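Local coordinates for protein class B carbapenemase GOB-18 (Elizabethkingia meningoseptica, PDB 5K0W) that probably hydrolyses beta-lactam antibiotics, carbapenems among them, as a B3 metallo-beta-lactamase with two zinc ions in its active site, at residues P216-Q219 / S220-Y224; K277-L280 / N281-K285. All coordinates share one frame; numbering follows the deposited sequence.

Contact 1. Residues P216-Q219 / S220-Y224; sequences PNIQ and SDYAY
The first turn of helix 218-230 starts at the N-cap residue N217, and I218 and Y222 lie side by side on its buried face. The backbone starts the helix in the usual way. D221 N donates to N217 O over 2.9 Å, with an N-H...O angle of 148°. One residue on, Y222 N reaches I218 O in a longer but almost straight bond of 3.3 Å. A223 N then bonds to Q219 O at 3.1 Å. The N217 side chain makes no capping bond, although the residue holds the cap position. S220 OG also lies 3.2 Å from N217 O, but whether its proton goes there is not settled.

The apolar part of the contact is one pair. I218 CG1 lies 3.8 Å from Y222 CE2, alongside the ring. I218 carries CG1 anti to its backbone N (chi1 -176°), while Y222 CG stands beside its own N, and the two side chains point the same way. The polar ends of Y222 and D221 are held from outside the turn. Y222 OH bonds to S202 O, and D221 OD2 bonds to Y215 OH, just before the helix.

The side chain of Y222 comes within about 4 Å of that of the zinc ligand H175, so the turn borders the metal site. Helix 218-230 is the crossover of the beta-alpha-beta unit that joins strands 192-198 and 236-239. F209, in a loop, touches I218 and Q219, and helix 265-284 packs against Q219 and A223.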
ATOM      1  N   PRO A 216     -16.734  -7.098  12.861  1.00 18.96           N
ATOM      2  CA  PRO A 216     -17.630  -8.265  12.781  1.00 18.12           C
ATOM      3  C   PRO A 216     -17.402  -9.203  11.604  1.00 20.40           C
ATOM      4  O   PRO A 216     -17.474 -10.422  11.783  1.00 18.92           O
ATOM      5  CB  PRO A 216     -19.029  -7.639  12.740  1.00 19.58           C
ATOM      6  CG  PRO A 216     -18.870  -6.299  13.293  1.00 23.39           C
ATOM      7  CD  PRO A 216     -17.509  -5.843  12.902  1.00 19.43           C
ATOM      8  N   ASN A 217     -17.083  -8.645  10.420  1.00 16.96           N
ATOM      9  CA  ASN A 217     -16.853  -9.428   9.197  1.00 16.14           C
ATOM     10  C   ASN A 217     -15.376  -9.781   8.894  1.00 18.40           C
ATOM     11  O   ASN A 217     -15.052 -10.039   7.742  1.00 18.38           O
ATOM     12  CB  ASN A 217     -17.533  -8.737   7.999  1.00 16.81           C
ATOM     13  CG  ASN A 217     -19.010  -8.477   8.192  1.00 39.30           C
ATOM     14  OD1 ASN A 217     -19.633  -8.914   9.159  1.00 36.00           O
ATOM     15  ND2 ASN A 217     -19.607  -7.731   7.283  1.00 33.48           N
ATOM     16  N   ILE A 218     -14.483  -9.810   9.909  1.00 15.52           N
ATOM     17  CA  ILE A 218     -13.032 -10.104   9.759  1.00 15.75           C
ATOM     18  C   ILE A 218     -12.708 -11.434   9.052  1.00 21.28           C
ATOM     19  O   ILE A 218     -11.898 -11.463   8.113  1.00 21.53           O
ATOM     20  CB  ILE A 218     -12.269  -9.973  11.119  1.00 18.52           C
ATOM     21  CG1 ILE A 218     -10.738 -10.171  10.966  1.00 18.00           C
ATOM     22  CG2 ILE A 218     -12.866 -10.883  12.217  1.00 19.96           C
ATOM     23  CD1 ILE A 218      -9.912  -9.653  12.153  1.00 24.66           C
ATOM     24  N   GLN A 219     -13.314 -12.522   9.549  1.00 17.41           N
ATOM     25  CA  GLN A 219     -13.117 -13.877   9.071  1.00 17.90           C
ATOM     26  C   GLN A 219     -13.592 -14.041   7.643  1.00 19.72           C
ATOM     27  O   GLN A 219     -12.813 -14.509   6.793  1.00 18.87           O
ATOM     28  CB  GLN A 219     -13.811 -14.881   9.999  1.00 19.92           C
ATOM     29  CG  GLN A 219     -13.287 -16.292   9.818  1.00 35.91           C
ATOM     30  CD  GLN A 219     -14.140 -17.291  10.528  1.00 42.96           C
ATOM     31  OE1 GLN A 219     -13.790 -17.765  11.624  1.00 33.85           O
ATOM     32  NE2 GLN A 219     -15.252 -17.654   9.887  1.00 28.38           N
ATOM     33  N   SER A 220     -14.859 -13.646   7.379  1.00 14.52           N
ATOM     34  CA  SER A 220     -15.462 -13.707   6.043  1.00 13.96           C
ATOM     35  C   SER A 220     -14.713 -12.818   5.045  1.00 17.63           C
ATOM     36  O   SER A 220     -14.538 -13.226   3.893  1.00 17.43           O
ATOM     37  CB  SER A 220     -16.941 -13.332   6.088  1.00 17.62           C
ATOM     38  OG  SER A 220     -17.214 -12.175   6.862  1.00 21.21           O
ATOM     39  N   ASP A 221     -14.238 -11.624   5.496  1.00 13.10           N
ATOM     40  CA  ASP A 221     -13.498 -10.688   4.645  1.00 12.22           C
ATOM     41  C   ASP A 221     -12.238 -11.305   4.058  1.00 14.99           C
ATOM     42  O   ASP A 221     -12.158 -11.396   2.841  1.00 13.99           O
ATOM     43  CB  ASP A 221     -13.256  -9.355   5.351  1.00 14.39           C
ATOM     44  CG  ASP A 221     -14.344  -8.317   5.114  1.00 25.12           C
ATOM     45  OD1 ASP A 221     -15.308  -8.620   4.364  1.00 26.64           O
ATOM     46  OD2 ASP A 221     -14.191  -7.173   5.610  1.00 28.90           O
ATOM     47  N   TYR A 222     -11.324 -11.837   4.924  1.00 12.00           N
ATOM     48  CA  TYR A 222     -10.106 -12.596   4.588  1.00 11.35           C
ATOM     49  C   TYR A 222     -10.439 -13.780   3.640  1.00 15.95           C
ATOM     50  O   TYR A 222      -9.700 -14.044   2.672  1.00 14.44           O
ATOM     51  CB  TYR A 222      -9.473 -13.199   5.875  1.00 11.97           C
ATOM     52  CG  TYR A 222      -8.516 -12.298   6.632  1.00 13.34           C
ATOM     53  CD1 TYR A 222      -7.316 -11.880   6.058  1.00 14.40           C
ATOM     54  CD2 TYR A 222      -8.788 -11.897   7.935  1.00 14.19           C
ATOM     55  CE1 TYR A 222      -6.445 -11.038   6.743  1.00 14.05           C
ATOM     56  CE2 TYR A 222      -7.922 -11.050   8.628  1.00 14.32           C
ATOM     57  CZ  TYR A 222      -6.737 -10.652   8.040  1.00 16.27           C
ATOM     58  OH  TYR A 222      -5.873  -9.841   8.729  1.00 14.91           O
ATOM     59  N   ALA A 223     -11.545 -14.508   3.955  1.00 12.61           N
ATOM     60  CA  ALA A 223     -11.986 -15.655   3.164  1.00 12.50           C
ATOM     61  C   ALA A 223     -12.273 -15.243   1.712  1.00 16.30           C
ATOM     62  O   ALA A 223     -11.814 -15.920   0.787  1.00 15.95           O
ATOM     63  CB  ALA A 223     -13.190 -16.322   3.808  1.00 12.71           C
ATOM     64  N   TYR A 224     -12.955 -14.096   1.521  1.00 12.45           N
ATOM     65  CA  TYR A 224     -13.242 -13.551   0.204  1.00 12.96           C
ATOM     66  C   TYR A 224     -11.890 -13.216  -0.462  1.00 18.78           C
ATOM     67  O   TYR A 224     -11.596 -13.741  -1.539  1.00 18.00           O
ATOM     68  CB  TYR A 224     -14.124 -12.303   0.352  1.00 15.15           C
ATOM     69  CG  TYR A 224     -14.154 -11.389  -0.858  1.00 18.08           C
ATOM     70  CD1 TYR A 224     -13.250 -10.330  -0.984  1.00 20.11           C
ATOM     71  CD2 TYR A 224     -15.126 -11.540  -1.844  1.00 18.29           C
ATOM     72  CE1 TYR A 224     -13.280  -9.483  -2.093  1.00 21.92           C
ATOM     73  CE2 TYR A 224     -15.178 -10.689  -2.946  1.00 19.42           C
ATOM     74  CZ  TYR A 224     -14.252  -9.661  -3.070  1.00 29.64           C
ATOM     75  OH  TYR A 224     -14.321  -8.823  -4.162  1.00 31.90           O
TER

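Contact 2. Residues K277-L280 / N281-K285; sequences KSYL and NKIKK
Y279 and I283 meet one turn apart on helix 265-284, their side chains crossing at a slant. I283 CG2 does the touching. It lies 3.8 Å from Y279 CE1 and 4.2 Å from the centroid of the Y279 ring, an off-centre CH-pi contact 30° from the ring normal. Y279 has CG anti to its backbone N (chi1 161°), yet the far end of its ring swings back toward I283. The branches of I283 divide the work. CG2 faces the tyrosine, whereas CG1 sits between the backbone N and the carbonyl carbon (chi1 76°) and lies 3.3 Å from L280 O. I283 CD1 lies 4.5 Å from L280 CD2, a distant apolar contact.

K284 folds back over the preceding turn. Its chain bends at chi3 and chi4, which brings NZ to N281 OD1 at 3.1 Å. The amine stands above the plane of that amide carbonyl. On the way the chain passes the L280 carbonyl, with K284 CG 3.4 Å from L280 O. K282 takes a different course: its NZ hydrogen-bonds to K207 O, and the side chain makes a cation-pi contact with F209.

Beneath them run i to i+4 backbone bonds: N281, K282, I283 and K284 donate in turn to the carbonyls of K277, S278, Y279 and L280. K282 N has a second, weak bond to Y279 O.

Y279 is buried and meets F226 and A223 of helix 218-230; I283 touches Q219 of the same helix. N281 and K284 are exposed. This is the pattern of an amphipathic alpha-helix near the C-terminus, here packed against the crossover helix of a beta-alpha-beta unit in the metallo-beta-lactamase fold.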
ATOM      1  N   LYS A 277      -2.976 -20.848   4.371  1.00 27.91           N
ATOM      2  CA  LYS A 277      -2.631 -21.988   5.248  1.00 27.94           C
ATOM      3  C   LYS A 277      -2.657 -21.562   6.713  1.00 31.49           C
ATOM      4  O   LYS A 277      -3.285 -22.237   7.526  1.00 32.03           O
ATOM      5  CB  LYS A 277      -1.249 -22.577   4.883  1.00 30.54           C
ATOM      6  CG  LYS A 277      -1.320 -23.802   3.996  1.00 39.23           C
ATOM      7  CD  LYS A 277       0.012 -24.086   3.297  1.00 49.22           C
ATOM      8  CE  LYS A 277       0.008 -25.489   2.738  1.00 58.14           C
ATOM      9  NZ  LYS A 277       1.042 -25.680   1.685  1.00 62.44           N
ATOM     10  N   SER A 278      -2.021 -20.423   7.043  1.00 28.63           N
ATOM     11  CA  SER A 278      -2.033 -19.930   8.424  1.00 28.79           C
ATOM     12  C   SER A 278      -3.394 -19.324   8.795  1.00 34.19           C
ATOM     13  O   SER A 278      -3.819 -19.474   9.940  1.00 35.24           O
ATOM     14  CB  SER A 278      -0.852 -19.014   8.741  1.00 29.98           C
ATOM     15  OG  SER A 278      -0.820 -17.887   7.892  1.00 38.44           O
ATOM     16  N   TYR A 279      -4.112 -18.734   7.804  1.00 30.11           N
ATOM     17  CA  TYR A 279      -5.446 -18.174   8.037  1.00 30.20           C
ATOM     18  C   TYR A 279      -6.418 -19.278   8.477  1.00 33.14           C
ATOM     19  O   TYR A 279      -7.134 -19.104   9.469  1.00 32.09           O
ATOM     20  CB  TYR A 279      -5.971 -17.421   6.799  1.00 31.81           C
ATOM     21  CG  TYR A 279      -7.470 -17.220   6.808  1.00 34.91           C
ATOM     22  CD1 TYR A 279      -8.073 -16.335   7.702  1.00 37.00           C
ATOM     23  CD2 TYR A 279      -8.294 -17.945   5.955  1.00 36.45           C
ATOM     24  CE1 TYR A 279      -9.458 -16.185   7.751  1.00 36.70           C
ATOM     25  CE2 TYR A 279      -9.681 -17.791   5.984  1.00 37.84           C
ATOM     26  CZ  TYR A 279     -10.259 -16.914   6.889  1.00 44.55           C
ATOM     27  OH  TYR A 279     -11.624 -16.769   6.918  1.00 44.81           O
ATOM     28  N   LEU A 280      -6.414 -20.416   7.739  1.00 28.62           N
ATOM     29  CA  LEU A 280      -7.257 -21.569   8.030  1.00 27.74           C
ATOM     30  C   LEU A 280      -6.842 -22.210   9.332  1.00 32.33           C
ATOM     31  O   LEU A 280      -7.717 -22.614  10.095  1.00 32.64           O
ATOM     32  CB  LEU A 280      -7.257 -22.602   6.895  1.00 27.36           C
ATOM     33  CG  LEU A 280      -7.883 -22.163   5.574  1.00 31.53           C
ATOM     34  CD1 LEU A 280      -7.258 -22.912   4.389  1.00 31.12           C
ATOM     35  CD2 LEU A 280      -9.411 -22.284   5.602  1.00 31.44           C
ATOM     36  N   ASN A 281      -5.524 -22.265   9.619  1.00 28.60           N
ATOM     37  CA  ASN A 281      -5.035 -22.842  10.868  1.00 28.40           C
ATOM     38  C   ASN A 281      -5.508 -22.033  12.063  1.00 32.06           C
ATOM     39  O   ASN A 281      -5.762 -22.594  13.135  1.00 32.29           O
ATOM     40  CB  ASN A 281      -3.528 -22.992  10.864  1.00 30.36           C
ATOM     41  CG  ASN A 281      -3.101 -24.260  11.520  1.00 62.96           C
ATOM     42  OD1 ASN A 281      -3.236 -25.344  10.955  1.00 57.73           O
ATOM     43  ND2 ASN A 281      -2.632 -24.146  12.749  1.00 59.57           N
ATOM     44  N   LYS A 282      -5.686 -20.714  11.863  1.00 27.92           N
ATOM     45  CA  LYS A 282      -6.197 -19.810  12.897  1.00 27.35           C
ATOM     46  C   LYS A 282      -7.707 -20.069  13.138  1.00 32.78           C
ATOM     47  O   LYS A 282      -8.123 -20.196  14.295  1.00 31.17           O
ATOM     48  CB  LYS A 282      -5.908 -18.334  12.539  1.00 27.30           C
ATOM     49  CG  LYS A 282      -6.520 -17.343  13.509  1.00 24.33           C
ATOM     50  CD  LYS A 282      -5.736 -16.064  13.622  1.00 31.25           C
ATOM     51  CE  LYS A 282      -6.368 -15.090  14.592  1.00 40.86           C
ATOM     52  NZ  LYS A 282      -6.168 -15.489  16.004  1.00 41.88           N
ATOM     53  N   ILE A 283      -8.509 -20.173  12.048  1.00 30.89           N
ATOM     54  CA  ILE A 283      -9.951 -20.412  12.150  1.00 31.88           C
ATOM     55  C   ILE A 283     -10.344 -21.776  12.742  1.00 39.44           C
ATOM     56  O   ILE A 283     -11.430 -21.886  13.318  1.00 39.52           O
ATOM     57  CB  ILE A 283     -10.766 -20.013  10.901  1.00 35.08           C
ATOM     58  CG1 ILE A 283     -10.607 -21.011   9.761  1.00 35.61           C
ATOM     59  CG2 ILE A 283     -10.431 -18.611  10.454  1.00 37.17           C
ATOM     60  CD1 ILE A 283     -11.897 -21.523   9.228  1.00 47.63           C
ATOM     61  N   LYS A 284      -9.466 -22.803  12.645  1.00 38.37           N
ATOM     62  CA  LYS A 284      -9.809 -24.094  13.260  1.00 39.08           C
ATOM     63  C   LYS A 284      -9.970 -24.018  14.775  1.00 43.76           C
ATOM     64  O   LYS A 284     -10.847 -24.700  15.315  1.00 44.32           O
ATOM     65  CB  LYS A 284      -9.007 -25.326  12.764  1.00 41.38           C
ATOM     66  CG  LYS A 284      -7.576 -25.108  12.328  1.00 50.83           C
ATOM     67  CD  LYS A 284      -6.991 -26.371  11.661  1.00 58.44           C
ATOM     68  CE  LYS A 284      -7.117 -26.406  10.149  1.00 57.95           C
ATOM     69  NZ  LYS A 284      -5.787 -26.413   9.472  1.00 58.11           N
ATOM     70  N   LYS A 285      -9.225 -23.082  15.430  1.00 38.96           N
ATOM     71  CA  LYS A 285      -9.308 -22.796  16.871  1.00 38.28           C
ATOM     72  C   LYS A 285     -10.698 -22.237  17.294  1.00 41.40           C
ATOM     73  O   LYS A 285     -11.007 -22.234  18.494  1.00 39.75           O
ATOM     74  CB  LYS A 285      -8.221 -21.810  17.298  1.00 40.06           C
ATOM     75  CG  LYS A 285      -6.787 -22.226  17.004  1.00 49.11           C
ATOM     76  CD  LYS A 285      -5.881 -21.008  16.725  1.00 60.72           C
ATOM     77  CE  LYS A 285      -6.031 -19.802  17.655  1.00 64.09           C
ATOM     78  NZ  LYS A 285      -6.933 -18.747  17.088  1.00 60.52           N
TER

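Overall arrangement
Contacts 1 and 2 lie on two helices that pack together, with centres about 13 Å apart. They touch at several points, one of them the Y279 hydroxyl, 2.6 Å from Q219 O in a probable hydrogen bond. The Y279 ring also reaches contact 1: its CE1 lies 3.5 Å from Y222 CB. Contact 1 is partly buried and begins a helix beside the zinc site. Contact 2 is a surface contact close to the end of the chain, with the Y279 side chain about 11 Å from that of H175. The chemistry follows the place. Residues 216-224 bring an aromatic side chain inward next to a metal ligand; residues 277-285 carry several lysines outside one buried tyrosine.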